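Local structure of T9SS C-terminal target domain-containing protein (Bacteroides cellulosilyticus, 5JVK) at residues V16-D21 with N90-P95; M211-T216 with K246-I251. The protein is a family 39 glycoside hydrolase of a gut symbiont that probably hydrolyses O-glycosidic bonds. All blocks are in the same frame, centred on the assembly; numbering follows the deposited sequence.

Overall arrangement
Contacts 1 and 2 belong to different parts of the chain and do not touch: their centres lie 36 Å apart and their nearest atoms about 22 Å. Contact 1 (16-21 with 90-95) sets the outermost strand of a mixed N-terminal sheet beside strand 83-94, against helices 118-127 and 403-415. Contact 2 (211-216 with 246-251) lies in the eight-stranded parallel (beta/alpha)8 barrel, on the loops that lead from helices 194-211 and 229-247 into strands 217-220 and 252-255. Both segments of contact 1 come earlier in the chain than either segment of contact 2. Contact 2 is at the N-terminal ends of its strands, whereas active sites of such barrels lie at the C-terminal ends.

Contact 1 (V16-D21 with N90-P95); sequences VLVSTD and NYAVVP
Leu17 O starts a ladder of four backbone hydrogen bonds by accepting from Ala92 N at 3.1 Å. Ser19 then uses both its polar backbone atoms on the same neighbour strand: its N gives to Ala92 O at 3.0 Å, and its O takes Val94 N. Asp21 N closes the row on Val94 O at 2.8 Å. Alpha hydrogens add weaker contacts to the same acceptors, as from Val18 CA to Ala92 O. Val18, Ser19 and Thr20 pair with Ala92, Val93 and Val94 as parallel bridges, so strand 18-20 runs as the edge strand of a mixed sheet; strand 83-94 is bonded on its far edge, through Tyr91 and Val93, to strand 69-78. Val93 O accepts from Gln406 NE2 of helix 403-415. Val18 and Thr20 share a face with Ala92 and Val94, turned to helices 118-127 and 403-415; Val18 CG2 meets Ala92 CB at 4.2 Å. On the other face the Tyr91 ring, its CG anti to the backbone N (chi1 -166°), reaches across to strand 18-20 and lies obliquely by Leu17 O, with CD1 at 4.0 Å from Leu17 CD2. Its OH passes Ser19 CB at 3.3 Å and pairs with a water that donates to Val16 O, so one solvent molecule serves both the phenol and that carbonyl. Ser19 OG turns instead to Lys25 NZ, a group that Asp21 O also holds.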
loop_
_atom_site.group_PDB
_atom_site.type_symbol
_atom_site.label_atom_id
_atom_site.label_comp_id
_atom_site.label_asym_id
_atom_site.label_seq_id
_atom_site.Cartn_x
_atom_site.Cartn_y
_atom_site.Cartn_z
ATOM N N VAL A 16 -16.297 -7.648 9.648
ATOM C CA VAL A 16 -15.028 -6.987 9.919
ATOM C C VAL A 16 -14.182 -7.903 10.814
ATOM O O VAL A 16 -14.476 -8.055 12.002
ATOM C CB VAL A 16 -15.261 -5.620 10.603
ATOM C CG1 VAL A 16 -13.940 -4.933 10.934
ATOM C CG2 VAL A 16 -16.130 -4.727 9.722
ATOM N N LEU A 17 -13.138 -8.504 10.237
ATOM C CA LEU A 17 -12.211 -9.385 10.973
ATOM C C LEU A 17 -10.921 -8.655 11.404
ATOM O O LEU A 17 -9.858 -9.268 11.538
ATOM C CB LEU A 17 -11.889 -10.627 10.124
ATOM C CG LEU A 17 -13.076 -11.554 9.820
ATOM C CD1 LEU A 17 -12.759 -12.508 8.678
ATOM C CD2 LEU A 17 -13.501 -12.337 11.058
ATOM N N VAL A 18 -11.032 -7.344 11.634
ATOM C CA VAL A 18 -9.933 -6.504 12.107
ATOM C C VAL A 18 -10.463 -5.635 13.239
ATOM O O VAL A 18 -11.571 -5.110 13.141
ATOM C CB VAL A 18 -9.412 -5.591 10.980
ATOM C CG1 VAL A 18 -8.326 -4.653 11.493
ATOM C CG2 VAL A 18 -8.903 -6.427 9.814
ATOM N N SER A 19 -9.670 -5.463 14.294
ATOM C CA SER A 19 -10.077 -4.644 15.437
ATOM C C SER A 19 -8.876 -3.939 16.065
ATOM O O SER A 19 -7.847 -4.569 16.313
ATOM C CB SER A 19 -10.796 -5.522 16.470
ATOM O OG SER A 19 -11.261 -4.770 17.577
ATOM N N THR A 20 -9.013 -2.637 16.321
ATOM C CA THR A 20 -7.946 -1.855 16.953
ATOM C C THR A 20 -7.876 -2.124 18.458
ATOM O O THR A 20 -8.903 -2.378 19.098
ATOM C CB THR A 20 -8.119 -0.339 16.727
ATOM O OG1 THR A 20 -9.352 0.105 17.303
ATOM C CG2 THR A 20 -8.102 -0.007 15.240
ATOM N N ASP A 21 -6.656 -2.084 19.001
ATOM C CA ASP A 21 -6.397 -2.155 20.448
ATOM C C ASP A 21 -6.698 -3.533 21.059
ATOM O O ASP A 21 -7.343 -4.380 20.441
ATOM C CB ASP A 21 -7.184 -1.048 21.188
ATOM C CG ASP A 21 -6.503 -0.567 22.475
ATOM O OD1 ASP A 21 -5.463 -1.128 22.890
ATOM O OD2 ASP A 21 -7.026 0.393 23.082
ATOM N N ASN A 90 -8.683 -15.837 9.793
ATOM C CA ASN A 90 -7.717 -15.031 10.535
ATOM C C ASN A 90 -8.379 -13.776 11.100
ATOM O O ASN A 90 -9.409 -13.319 10.592
ATOM C CB ASN A 90 -6.527 -14.673 9.645
ATOM C CG ASN A 90 -5.694 -15.887 9.282
ATOM O OD1 ASN A 90 -5.743 -16.371 8.151
ATOM N ND2 ASN A 90 -4.931 -16.395 10.245
ATOM N N TYR A 91 -7.780 -13.245 12.164
ATOM C CA TYR A 91 -8.293 -12.075 12.871
ATOM C C TYR A 91 -7.122 -11.198 13.316
ATOM O O TYR A 91 -6.241 -11.649 14.049
ATOM C CB TYR A 91 -9.124 -12.521 14.077
ATOM C CG TYR A 91 -9.975 -11.427 14.682
ATOM C CD1 TYR A 91 -11.190 -11.061 14.101
ATOM C CD2 TYR A 91 -9.571 -10.762 15.840
ATOM C CE1 TYR A 91 -11.976 -10.059 14.651
ATOM C CE2 TYR A 91 -10.350 -9.756 16.398
ATOM C CZ TYR A 91 -11.550 -9.409 15.802
ATOM O OH TYR A 91 -12.321 -8.414 16.354
ATOM N N ALA A 92 -7.120 -9.948 12.858
ATOM C CA ALA A 92 -6.021 -9.020 13.106
ATOM C C ALA A 92 -6.377 -8.067 14.244
ATOM O O ALA A 92 -7.292 -7.254 14.109
ATOM C CB ALA A 92 -5.703 -8.240 11.837
ATOM N N VAL A 93 -5.661 -8.185 15.363
ATOM C CA VAL A 93 -5.760 -7.234 16.471
ATOM C C VAL A 93 -4.589 -6.249 16.351
ATOM O O VAL A 93 -3.474 -6.532 16.801
ATOM C CB VAL A 93 -5.764 -7.949 17.842
ATOM C CG1 VAL A 93 -5.925 -6.941 18.974
ATOM C CG2 VAL A 93 -6.877 -8.990 17.885
ATOM N N VAL A 94 -4.864 -5.095 15.741
ATOM C CA VAL A 94 -3.825 -4.126 15.346
ATOM C C VAL A 94 -3.742 -2.951 16.323
ATOM O O VAL A 94 -4.703 -2.696 17.052
ATOM C CB VAL A 94 -4.056 -3.590 13.905
ATOM C CG1 VAL A 94 -4.194 -4.745 12.923
ATOM C CG2 VAL A 94 -5.260 -2.652 13.824
ATOM N N PRO A 95 -2.596 -2.231 16.342
ATOM C CA PRO A 95 -2.518 -1.035 17.184
ATOM C C PRO A 95 -3.396 0.091 16.650
ATOM O O PRO A 95 -3.557 0.222 15.441
ATOM C CB PRO A 95 -1.038 -0.642 17.113
ATOM C CG PRO A 95 -0.553 -1.224 15.836
ATOM C CD PRO A 95 -1.311 -2.505 15.672
HETATM O O HOH W 1 -14.069 -7.084 14.782
#

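Contact 2 (M211-T216 with K246-I251)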
loop_
_atom_site.group_PDB
_atom_site.type_symbol
_atom_site.label_atom_id
_atom_site.label_comp_id
_atom_site.label_asym_id
_atom_site.label_seq_id
_atom_site.Cartn_x
_atom_site.Cartn_y
_atom_site.Cartn_z
ATOM N N MET A 211 -14.709 17.160 -9.585
ATOM C CA MET A 211 -14.158 16.811 -8.276
ATOM C C MET A 211 -13.545 18.013 -7.572
ATOM O O MET A 211 -13.718 18.179 -6.363
ATOM C CB MET A 211 -13.102 15.710 -8.418
ATOM C CG MET A 211 -13.658 14.384 -8.906
ATOM S SD MET A 211 -14.763 13.665 -7.682
ATOM C CE MET A 211 -15.557 12.379 -8.640
ATOM N N GLY A 212 -12.830 18.842 -8.328
ATOM C CA GLY A 212 -12.155 20.005 -7.770
ATOM C C GLY A 212 -10.966 19.563 -6.941
ATOM O O GLY A 212 -10.164 18.740 -7.396
ATOM N N ASN A 213 -10.869 20.094 -5.721
ATOM C CA ASN A 213 -9.802 19.729 -4.779
ATOM C C ASN A 213 -10.189 18.577 -3.838
ATOM O O ASN A 213 -9.495 18.310 -2.856
ATOM C CB ASN A 213 -9.335 20.967 -4.005
ATOM C CG ASN A 213 -8.609 21.965 -4.896
ATOM O OD1 ASN A 213 -8.689 21.897 -6.127
ATOM N ND2 ASN A 213 -7.890 22.897 -4.279
ATOM N N ARG A 214 -11.282 17.882 -4.158
ATOM C CA ARG A 214 -11.577 16.579 -3.563
ATOM C C ARG A 214 -10.590 15.515 -4.073
ATOM O O ARG A 214 -10.345 14.517 -3.393
ATOM C CB ARG A 214 -13.014 16.152 -3.880
ATOM C CG ARG A 214 -14.090 17.102 -3.361
ATOM C CD ARG A 214 -15.474 16.663 -3.816
ATOM N NE ARG A 214 -15.952 15.493 -3.076
ATOM C CZ ARG A 214 -16.996 14.737 -3.419
ATOM N NH1 ARG A 214 -17.718 15.000 -4.508
ATOM N NH2 ARG A 214 -17.326 13.696 -2.658
ATOM N N VAL A 215 -10.054 15.735 -5.279
ATOM C CA VAL A 215 -9.005 14.905 -5.874
ATOM C C VAL A 215 -7.897 15.818 -6.413
ATOM O O VAL A 215 -8.077 16.480 -7.435
ATOM C CB VAL A 215 -9.573 14.034 -7.018
ATOM C CG1 VAL A 215 -8.481 13.162 -7.635
ATOM C CG2 VAL A 215 -10.728 13.173 -6.513
ATOM N N THR A 216 -6.760 15.847 -5.718
ATOM C CA THR A 216 -5.614 16.695 -6.088
ATOM C C THR A 216 -4.494 15.959 -6.844
ATOM O O THR A 216 -3.522 16.594 -7.260
ATOM C CB THR A 216 -5.011 17.378 -4.840
ATOM O OG1 THR A 216 -4.785 16.402 -3.817
ATOM C CG2 THR A 216 -5.952 18.443 -4.308
ATOM N N LYS A 246 -5.593 24.569 -16.409
ATOM C CA LYS A 246 -6.427 25.772 -16.530
ATOM C C LYS A 246 -7.715 25.626 -15.715
ATOM O O LYS A 246 -8.172 26.585 -15.092
ATOM C CB LYS A 246 -6.761 26.043 -18.003
ATOM C CG LYS A 246 -7.260 27.449 -18.299
ATOM C CD LYS A 246 -7.193 27.748 -19.793
ATOM C CE LYS A 246 -7.421 29.222 -20.100
ATOM N NZ LYS A 246 -8.844 29.625 -19.918
ATOM N N VAL A 247 -8.276 24.417 -15.722
ATOM C CA VAL A 247 -9.503 24.092 -14.984
ATOM C C VAL A 247 -9.275 23.978 -13.466
ATOM O O VAL A 247 -10.146 24.361 -12.683
ATOM C CB VAL A 247 -10.142 22.795 -15.542
ATOM C CG1 VAL A 247 -11.298 22.313 -14.675
ATOM C CG2 VAL A 247 -10.613 23.026 -16.972
ATOM N N ASN A 248 -8.127 23.432 -13.063
ATOM C CA ASN A 248 -7.745 23.345 -11.647
ATOM C C ASN A 248 -6.218 23.459 -11.529
ATOM O O ASN A 248 -5.513 22.465 -11.702
ATOM C CB ASN A 248 -8.251 22.028 -11.038
ATOM C CG ASN A 248 -8.119 21.974 -9.518
ATOM O OD1 ASN A 248 -7.405 22.766 -8.901
ATOM N ND2 ASN A 248 -8.802 21.012 -8.910
ATOM N N PRO A 249 -5.700 24.674 -11.244
ATOM C CA PRO A 249 -4.247 24.852 -11.071
ATOM C C PRO A 249 -3.628 24.098 -9.886
ATOM O O PRO A 249 -2.424 23.836 -9.899
ATOM C CB PRO A 249 -4.097 26.365 -10.857
ATOM C CG PRO A 249 -5.324 26.968 -11.439
ATOM C CD PRO A 249 -6.413 25.966 -11.207
ATOM N N ASP A 250 -4.440 23.759 -8.883
ATOM C CA ASP A 250 -3.951 23.165 -7.632
ATOM C C ASP A 250 -3.643 21.660 -7.680
ATOM O O ASP A 250 -3.059 21.139 -6.730
ATOM C CB ASP A 250 -4.950 23.436 -6.493
ATOM C CG ASP A 250 -5.157 24.926 -6.223
ATOM O OD1 ASP A 250 -4.238 25.735 -6.493
ATOM O OD2 ASP A 250 -6.247 25.283 -5.726
ATOM N N ILE A 251 -4.021 20.962 -8.752
ATOM C CA ILE A 251 -3.729 19.523 -8.853
ATOM C C ILE A 251 -2.254 19.251 -9.160
ATOM O O ILE A 251 -1.516 20.143 -9.592
ATOM C CB ILE A 251 -4.596 18.782 -9.910
ATOM C CG1 ILE A 251 -4.215 19.164 -11.351
ATOM C CG2 ILE A 251 -6.080 19.020 -9.664
ATOM C CD1 ILE A 251 -4.652 18.138 -12.372
#
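The amides of Asn213 and Asn248 meet in nearly one plane, Asn248 ND2 giving a hydrogen bond to Asn213 OD1 at 2.9 Å. The two planes are only 5° apart, and Asn248 ND2 lies almost straight out beyond the oxygen of Asn213. Asn248 puts its CG anti to the backbone N (chi1 -169°), which carries the amide over toward the 211-216 loop. Its other end is used at home: OD1 accepts from Asp250 N at 3.1 Å, an Asx turn within the type I beta turn from Asn248 to Ile251. The remaining half of the Asn213 amide goes to Asp250, ND2 meeting the anti side of OD2 at 3.2 Å in a nearly straight bond, although amide and carboxylate planes stand 69° apart. Further along both segments, Ile251 CA makes a bent CA-H contact with Thr216 O at 3.3 Å, and a backbone hydrogen bond between Thr216 and Thr252 begins the pairing of barrel strands 217-220 and 252-255. An alanine in place of Asn248 would probably leave Asn213 OD1 and Asp250 N without these partners and make the turn less firmly set. Gly212, with positive phi, turns the chain out of helix 194-211 just before Asn213. With both ends in use, the Asn213 amide probably has its flip settled, and its bond to the exposed Asp250 is likely the more easily lost to water.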